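Local coordinates for cysteine synthase (Fusobacterium nucleatum subsp. nucleatum strain ATCC 25586, PDB 5XEM), which produces hydrogen sulfide from L-cysteine in a pyridoxal 5'-phosphate-dependent beta-replacement that yields lanthionine, and probably also makes L-cysteine from O-acetyl-L-serine, at residues N16-F28 and M256-G268. Residues are numbered along the deposited sequence; the frame is centred on the assembly and turned at random.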
ATOM      1  N   ASN A  16       3.186   7.772 -11.618  1.00 14.25           N
ATOM      2  CA  ASN A  16       2.832   9.037 -10.993  1.00 14.97           C
ATOM      3  C   ASN A  16       2.874   8.989  -9.469  1.00 13.63           C
ATOM      4  O   ASN A  16       1.943   9.377  -8.760  1.00 12.76           O
ATOM      5  CB  ASN A  16       1.498   9.518 -11.537  1.00 16.86           C
ATOM      6  CG  ASN A  16       1.610   9.852 -13.001  1.00 18.83           C
ATOM      7  OD1 ASN A  16       2.370  10.742 -13.373  1.00 22.57           O
ATOM      8  ND2 ASN A  16       0.969   9.077 -13.837  1.00 21.52           N
ATOM      9  N   THR A  17       3.976   8.468  -8.976  1.00 13.27           N
ATOM     10  CA  THR A  17       4.163   8.270  -7.550  1.00 12.90           C
ATOM     11  C   THR A  17       4.680   9.550  -6.916  1.00 13.18           C
ATOM     12  O   THR A  17       5.339  10.342  -7.571  1.00 14.19           O
ATOM     13  CB  THR A  17       5.176   7.159  -7.267  1.00 12.55           C
ATOM     14  OG1 THR A  17       6.390   7.434  -7.970  1.00 12.95           O
ATOM     15  CG2 THR A  17       4.596   5.801  -7.758  1.00 12.55           C
ATOM     16  N   PRO A  18       4.430   9.722  -5.630  1.00 14.60           N
ATOM     17  CA  PRO A  18       4.861  10.971  -4.996  1.00 14.82           C
ATOM     18  C   PRO A  18       6.337  11.033  -4.615  1.00 15.16           C
ATOM     19  O   PRO A  18       6.987   9.983  -4.368  1.00 14.77           O
ATOM     20  CB  PRO A  18       3.973  11.037  -3.761  1.00 15.24           C
ATOM     21  CG  PRO A  18       3.664   9.611  -3.434  1.00 15.68           C
ATOM     22  CD  PRO A  18       3.566   8.906  -4.757  1.00 15.08           C
ATOM     23  N   LEU A  19       6.851  12.263  -4.572  1.00 16.31           N
ATOM     24  CA  LEU A  19       8.198  12.583  -4.082  1.00 17.10           C
ATOM     25  C   LEU A  19       7.976  13.268  -2.738  1.00 16.46           C
ATOM     26  O   LEU A  19       7.258  14.252  -2.665  1.00 18.30           O
ATOM     27  CB  LEU A  19       8.888  13.621  -4.976  1.00 18.70           C
ATOM     28  CG  LEU A  19      10.079  13.274  -5.845  1.00 20.17           C
ATOM     29  CD1 LEU A  19      10.750  14.565  -6.323  1.00 18.97           C
ATOM     30  CD2 LEU A  19      11.086  12.360  -5.155  1.00 19.59           C
ATOM     31  N   VAL A  20       8.574  12.771  -1.683  1.00 15.56           N
ATOM     32  CA  VAL A  20       8.372  13.326  -0.349  0.50 15.57           C
ATOM     33  C   VAL A  20       9.677  13.886   0.188  1.00 15.90           C
ATOM     34  O   VAL A  20      10.715  13.236   0.091  1.00 15.27           O
ATOM     35  CB  VAL A  20       7.875  12.232   0.608  0.50 15.35           C
ATOM     36  CG1 VAL A  20       7.589  12.802   2.000  0.50 15.64           C
ATOM     37  CG2 VAL A  20       6.634  11.571   0.033  0.50 15.02           C
ATOM     38  N   LYS A  21       9.620  15.072   0.775  1.00 17.04           N
ATOM     39  CA  LYS A  21      10.819  15.663   1.381  1.00 18.63           C
ATOM     40  C   LYS A  21      11.062  15.073   2.750  1.00 17.27           C
ATOM     41  O   LYS A  21      10.111  14.825   3.482  1.00 18.29           O
ATOM     42  CB  LYS A  21      10.693  17.186   1.512  1.00 21.03           C
ATOM     43  CG  LYS A  21      11.949  17.804   2.124  1.00 23.80           C
ATOM     44  CD  LYS A  21      12.299  19.148   1.508  1.00 27.82           C
ATOM     45  CE  LYS A  21      13.550  19.738   2.176  1.00 30.90           C
ATOM     46  NZ  LYS A  21      13.225  20.992   2.918  1.00 32.79           N
ATOM     47  N   ILE A  22      12.328  14.879   3.099  1.00 16.46           N
ATOM     48  CA  ILE A  22      12.724  14.361   4.403  1.00 16.87           C
ATOM     49  C   ILE A  22      12.899  15.555   5.347  1.00 18.52           C
ATOM     50  O   ILE A  22      13.696  16.452   5.061  1.00 18.99           O
ATOM     51  CB  ILE A  22      14.011  13.516   4.300  1.00 16.41           C
ATOM     52  CG1 ILE A  22      13.748  12.266   3.453  1.00 15.84           C
ATOM     53  CG2 ILE A  22      14.543  13.091   5.667  1.00 16.21           C
ATOM     54  CD1 ILE A  22      12.857  11.233   4.123  1.00 15.80           C
ATOM     55  N   ASN A  23      12.148  15.561   6.441  1.00 20.13           N
ATOM     56  CA  ASN A  23      12.043  16.743   7.320  1.00 22.52           C
ATOM     57  C   ASN A  23      12.597  16.572   8.709  1.00 23.84           C
ATOM     58  O   ASN A  23      12.988  17.547   9.329  1.00 23.38           O
ATOM     59  CB  ASN A  23      10.595  17.159   7.514  1.00 23.69           C
ATOM     60  CG  ASN A  23       9.880  17.367   6.227  1.00 24.86           C
ATOM     61  OD1 ASN A  23      10.230  18.252   5.455  1.00 26.70           O
ATOM     62  ND2 ASN A  23       8.848  16.541   5.979  1.00 25.14           N
ATOM     63  N   ASN A  24      12.577  15.352   9.222  1.00 24.51           N
ATOM     64  CA  ASN A  24      12.874  15.137  10.612  1.00 25.22           C
ATOM     65  C   ASN A  24      14.259  14.558  10.789  1.00 26.23           C
ATOM     66  O   ASN A  24      14.981  14.976  11.698  1.00 30.27           O
ATOM     67  CB  ASN A  24      11.779  14.298  11.254  1.00 25.80           C
ATOM     68  CG  ASN A  24      10.422  14.981  11.189  1.00 28.80           C
ATOM     69  OD1 ASN A  24       9.374  14.334  11.024  1.00 30.34           O
ATOM     70  ND2 ASN A  24      10.429  16.307  11.328  1.00 28.44           N
ATOM     71  N   ILE A  25      14.675  13.673   9.884  1.00 24.09           N
ATOM     72  CA  ILE A  25      15.988  13.065   9.946  1.00 22.99           C
ATOM     73  C   ILE A  25      17.027  14.062   9.454  1.00 24.45           C
ATOM     74  O   ILE A  25      16.807  14.734   8.445  1.00 24.53           O
ATOM     75  CB  ILE A  25      16.046  11.802   9.059  1.00 21.07           C
ATOM     76  CG1 ILE A  25      15.085  10.737   9.580  1.00 19.23           C
ATOM     77  CG2 ILE A  25      17.448  11.224   9.003  1.00 21.53           C
ATOM     78  CD1 ILE A  25      14.972   9.551   8.652  1.00 18.82           C
ATOM     79  N   ASP A  26      18.167  14.152  10.140  1.00 25.49           N
ATOM     80  CA  ASP A  26      19.200  15.109   9.721  1.00 27.26           C
ATOM     81  C   ASP A  26      19.741  14.693   8.371  1.00 24.66           C
ATOM     82  O   ASP A  26      20.182  13.570   8.219  1.00 27.71           O
ATOM     83  CB  ASP A  26      20.351  15.159  10.736  1.00 28.62           C
ATOM     84  CG  ASP A  26      21.335  16.297  10.455  1.00 31.04           C
ATOM     85  OD1 ASP A  26      21.096  17.082   9.518  1.00 31.21           O
ATOM     86  OD2 ASP A  26      22.343  16.396  11.184  1.00 34.37           O
ATOM     87  N   THR A  27      19.721  15.595   7.398  1.00 23.97           N
ATOM     88  CA  THR A  27      20.208  15.296   6.037  1.00 23.43           C
ATOM     89  C   THR A  27      21.453  16.143   5.642  1.00 24.96           C
ATOM     90  O   THR A  27      21.829  16.245   4.452  1.00 23.64           O
ATOM     91  CB  THR A  27      19.052  15.386   4.994  1.00 23.64           C
ATOM     92  OG1 THR A  27      18.541  16.725   4.904  1.00 21.94           O
ATOM     93  CG2 THR A  27      17.897  14.426   5.399  1.00 21.46           C
ATOM     94  N   PHE A  28      22.088  16.710   6.676  1.00 26.53           N
ATOM     95  CA  PHE A  28      23.415  17.333   6.578  1.00 26.98           C
ATOM     96  C   PHE A  28      23.475  18.482   5.591  1.00 27.00           C
ATOM     97  O   PHE A  28      24.417  18.584   4.792  1.00 26.58           O
ATOM     98  CB  PHE A  28      24.474  16.275   6.259  1.00 29.86           C
ATOM     99  CG  PHE A  28      24.388  15.074   7.153  1.00 32.05           C
ATOM    100  CD1 PHE A  28      24.663  15.188   8.507  1.00 34.16           C
ATOM    101  CD2 PHE A  28      23.968  13.842   6.654  1.00 34.14           C
ATOM    102  CE1 PHE A  28      24.547  14.086   9.350  1.00 36.41           C
ATOM    103  CE2 PHE A  28      23.858  12.740   7.488  1.00 32.88           C
ATOM    104  CZ  PHE A  28      24.142  12.861   8.834  1.00 34.26           C
ATOM    105  N   MET A 256      15.633   1.634   7.677  1.00 15.30           N
ATOM    106  CA  MET A 256      14.212   1.328   7.418  1.00 16.05           C
ATOM    107  C   MET A 256      13.387   1.736   8.652  1.00 15.70           C
ATOM    108  O   MET A 256      12.359   2.389   8.549  1.00 15.41           O
ATOM    109  CB  MET A 256      14.044  -0.163   7.158  1.00 15.97           C
ATOM    110  CG  MET A 256      12.631  -0.600   6.842  1.00 16.69           C
ATOM    111  SD  MET A 256      12.611  -2.368   6.542  1.00 18.38           S
ATOM    112  CE  MET A 256      10.841  -2.685   6.543  1.00 18.57           C
ATOM    113  N   ARG A 257      13.864   1.349   9.820  1.00 16.86           N
ATOM    114  CA  ARG A 257      13.166   1.677  11.069  1.00 18.33           C
ATOM    115  C   ARG A 257      13.150   3.180  11.350  1.00 17.27           C
ATOM    116  O   ARG A 257      12.134   3.703  11.797  1.00 17.13           O
ATOM    117  CB  ARG A 257      13.756   0.916  12.250  1.00 21.49           C
ATOM    118  CG  ARG A 257      13.525  -0.587  12.229  1.00 25.61           C
ATOM    119  CD  ARG A 257      14.142  -1.227  13.468  1.00 31.52           C
ATOM    120  NE  ARG A 257      14.425  -2.653  13.282  1.00 36.23           N
ATOM    121  CZ  ARG A 257      15.630  -3.223  13.197  1.00 38.39           C
ATOM    122  NH1 ARG A 257      16.743  -2.490  13.297  1.00 41.07           N
ATOM    123  NH2 ARG A 257      15.727  -4.534  13.026  1.00 40.42           N
ATOM    124  N   GLU A 258      14.252   3.878  11.091  1.00 17.31           N
ATOM    125  CA  GLU A 258      14.330   5.298  11.354  0.50 17.51           C
ATOM    126  C   GLU A 258      13.351   6.055  10.454  1.00 17.06           C
ATOM    127  O   GLU A 258      12.696   7.019  10.892  1.00 16.36           O
ATOM    128  CB  GLU A 258      15.767   5.786  11.151  0.50 19.22           C
ATOM    129  CG  GLU A 258      16.062   7.136  11.771  0.50 20.58           C
ATOM    130  CD  GLU A 258      16.033   7.120  13.284  0.50 20.76           C
ATOM    131  OE1 GLU A 258      15.778   6.059  13.894  0.50 23.09           O
ATOM    132  OE2 GLU A 258      16.246   8.198  13.869  0.50 22.96           O
ATOM    133  N   LEU A 259      13.227   5.615   9.195  1.00 14.76           N
ATOM    134  CA  LEU A 259      12.278   6.253   8.270  1.00 14.09           C
ATOM    135  C   LEU A 259      10.839   6.151   8.776  1.00 12.81           C
ATOM    136  O   LEU A 259      10.072   7.108   8.689  1.00 11.74           O
ATOM    137  CB  LEU A 259      12.395   5.653   6.853  1.00 13.63           C
ATOM    138  CG  LEU A 259      13.594   6.145   6.024  1.00 14.43           C
ATOM    139  CD1 LEU A 259      13.894   5.157   4.890  1.00 14.81           C
ATOM    140  CD2 LEU A 259      13.341   7.550   5.491  1.00 14.62           C
ATOM    141  N   SER A 260      10.457   4.989   9.283  1.00 13.86           N
ATOM    142  CA  SER A 260       9.086   4.819   9.702  1.00 14.91           C
ATOM    143  C   SER A 260       8.886   5.565  11.020  1.00 15.84           C
ATOM    144  O   SER A 260       7.860   6.217  11.188  1.00 14.89           O
ATOM    145  CB  SER A 260       8.633   3.351   9.778  1.00 16.25           C
ATOM    146  OG  SER A 260       9.521   2.550  10.522  1.00 18.97           O
ATOM    147  N   PHE A 261       9.851   5.468  11.934  1.00 15.59           N
ATOM    148  CA  PHE A 261       9.767   6.183  13.233  1.00 17.01           C
ATOM    149  C   PHE A 261       9.725   7.685  13.114  1.00 16.97           C
ATOM    150  O   PHE A 261       8.980   8.338  13.841  1.00 16.27           O
ATOM    151  CB  PHE A 261      10.963   5.870  14.119  1.00 18.87           C
ATOM    152  CG  PHE A 261      10.980   4.489  14.710  1.00 20.93           C
ATOM    153  CD1 PHE A 261       9.850   3.690  14.776  1.00 23.13           C
ATOM    154  CD2 PHE A 261      12.182   3.986  15.229  1.00 25.26           C
ATOM    155  CE1 PHE A 261       9.902   2.427  15.352  1.00 23.28           C
ATOM    156  CE2 PHE A 261      12.245   2.717  15.806  1.00 25.94           C
ATOM    157  CZ  PHE A 261      11.093   1.940  15.872  1.00 25.60           C
ATOM    158  N   LYS A 262      10.575   8.249  12.266  1.00 17.34           N
ATOM    159  CA  LYS A 262      10.803   9.706  12.209  1.00 18.18           C
ATOM    160  C   LYS A 262      10.080  10.405  11.079  1.00 16.99           C
ATOM    161  O   LYS A 262       9.766  11.587  11.194  1.00 16.68           O
ATOM    162  CB  LYS A 262      12.301  10.014  12.099  1.00 20.31           C
ATOM    163  CG  LYS A 262      13.171   9.358  13.149  1.00 23.43           C
ATOM    164  CD  LYS A 262      12.747   9.711  14.566  1.00 28.55           C
ATOM    165  CE  LYS A 262      13.740   9.149  15.587  1.00 31.81           C
ATOM    166  NZ  LYS A 262      13.100   8.924  16.916  1.00 33.25           N
ATOM    167  N   GLU A 263       9.788   9.695   9.990  1.00 14.70           N
ATOM    168  CA  GLU A 263       9.103  10.303   8.859  1.00 15.31           C
ATOM    169  C   GLU A 263       7.715   9.736   8.543  1.00 14.26           C
ATOM    170  O   GLU A 263       7.020  10.271   7.651  1.00 14.58           O
ATOM    171  CB  GLU A 263       9.972  10.235   7.587  1.00 15.66           C
ATOM    172  CG  GLU A 263      11.383  10.787   7.722  1.00 16.43           C
ATOM    173  CD  GLU A 263      11.457  12.312   7.797  1.00 16.39           C
ATOM    174  OE1 GLU A 263      10.617  13.050   7.241  1.00 17.12           O
ATOM    175  OE2 GLU A 263      12.401  12.806   8.437  1.00 18.77           O
ATOM    176  N   GLY A 264       7.311   8.655   9.205  1.00 13.49           N
ATOM    177  CA  GLY A 264       6.071   7.961   8.832  1.00 13.35           C
ATOM    178  C   GLY A 264       6.137   7.357   7.424  1.00 13.59           C
ATOM    179  O   GLY A 264       5.110   7.123   6.793  1.00 12.71           O
ATOM    180  N   ILE A 265       7.347   7.033   6.952  1.00 13.81           N
ATOM    181  CA  ILE A 265       7.531   6.402   5.652  1.00 13.73           C
ATOM    182  C   ILE A 265       7.864   4.938   5.925  1.00 14.48           C
ATOM    183  O   ILE A 265       8.893   4.635   6.549  1.00 15.15           O
ATOM    184  CB  ILE A 265       8.675   7.053   4.847  1.00 14.10           C
ATOM    185  CG1 ILE A 265       8.346   8.478   4.460  1.00 14.41           C
ATOM    186  CG2 ILE A 265       9.035   6.209   3.623  1.00 13.98           C
ATOM    187  CD1 ILE A 265       9.548   9.279   3.974  1.00 15.12           C
ATOM    188  N   LEU A 266       7.009   4.044   5.444  1.00 14.07           N
ATOM    189  CA  LEU A 266       7.194   2.621   5.623  1.00 14.68           C
ATOM    190  C   LEU A 266       7.682   2.061   4.295  1.00 13.57           C
ATOM    191  O   LEU A 266       6.904   1.755   3.394  1.00 13.23           O
ATOM    192  CB  LEU A 266       5.879   1.968   6.083  1.00 17.02           C
ATOM    193  CG  LEU A 266       5.946   0.483   6.461  1.00 19.11           C
ATOM    194  CD1 LEU A 266       6.504   0.316   7.859  1.00 23.82           C
ATOM    195  CD2 LEU A 266       4.573  -0.174   6.406  1.00 21.01           C
ATOM    196  N   GLY A 267       8.996   1.976   4.142  1.00 12.82           N
ATOM    197  CA  GLY A 267       9.604   1.447   2.945  1.00 11.49           C
ATOM    198  C   GLY A 267      10.203   0.096   3.228  1.00 10.73           C
ATOM    199  O   GLY A 267      10.352  -0.317   4.388  1.00 11.45           O
ATOM    200  N   GLY A 268      10.589  -0.606   2.177  1.00 10.26           N
ATOM    201  CA  GLY A 268      11.204  -1.905   2.360  1.00 10.28           C
ATOM    202  C   GLY A 268      12.662  -1.819   2.803  1.00 10.18           C
ATOM    203  O   GLY A 268      13.211  -0.737   3.003  1.00 10.19           O
TER
HETATM  204  O   HOH W   1       9.240  12.665   4.883  1.00 18.91           O
HETATM  205  O   HOH W   2       8.122  14.236   7.775  1.00 25.73           O
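The carboxylate of Glu263 accepts three consecutive backbone N-H groups, those of Asn23, Asn24 and Ile25. In this fold type II PLP enzyme, they tie the end of helix 249-263 to the loop after strand 19-21. That strand is outermost within this chain, and its Leu19 and Lys21 bond by backbone to the second subunit. Asn23 N lies 3.0 Å from Glu263 OE1. This bond is almost straight (178°). It arrives on the side facing the other oxygen, tilted 30° from the carboxylate plane. Glu263 OE2 is gripped twice. Asn24 N reaches the syn lone pair of Glu263 OE2 at 2.7 Å. Ile25 N meets Glu263 OE2 at 2.8 Å, close to head-on to the C-O bond. Three N-H donors are thus satisfied by one buried acid, which fixes the rotation of the carboxylate and would probably favour its charged form.

Two waters lie within hydrogen-bonding distance of Glu263 OE1. The first is also close to Lys21 O. Asn23 ND2 donates to the second and also binds Asn8 O of the second subunit. CG of Glu263 stands beside the backbone N and the chain folds at chi2 (-73°), bringing the carboxylate to the amides.

Apolar groups line the stem of the acid. CD1 of Ile22 and CD1 of Ile25 both touch Glu263 CG. Ile25 CG1 also rests on Lys262 CB at 3.8 Å, the two side chains roughly perpendicular. Gly264 leaves the helix with positive phi. Leu259 O accepts both Glu263 N and Ile265 N. Beyond this turn, the CD1 methyl of Ile265 meets Ile22 CD1 at 3.8 Å, and Leu259 CD2 lies 4.0 Å from Ile22 CD1.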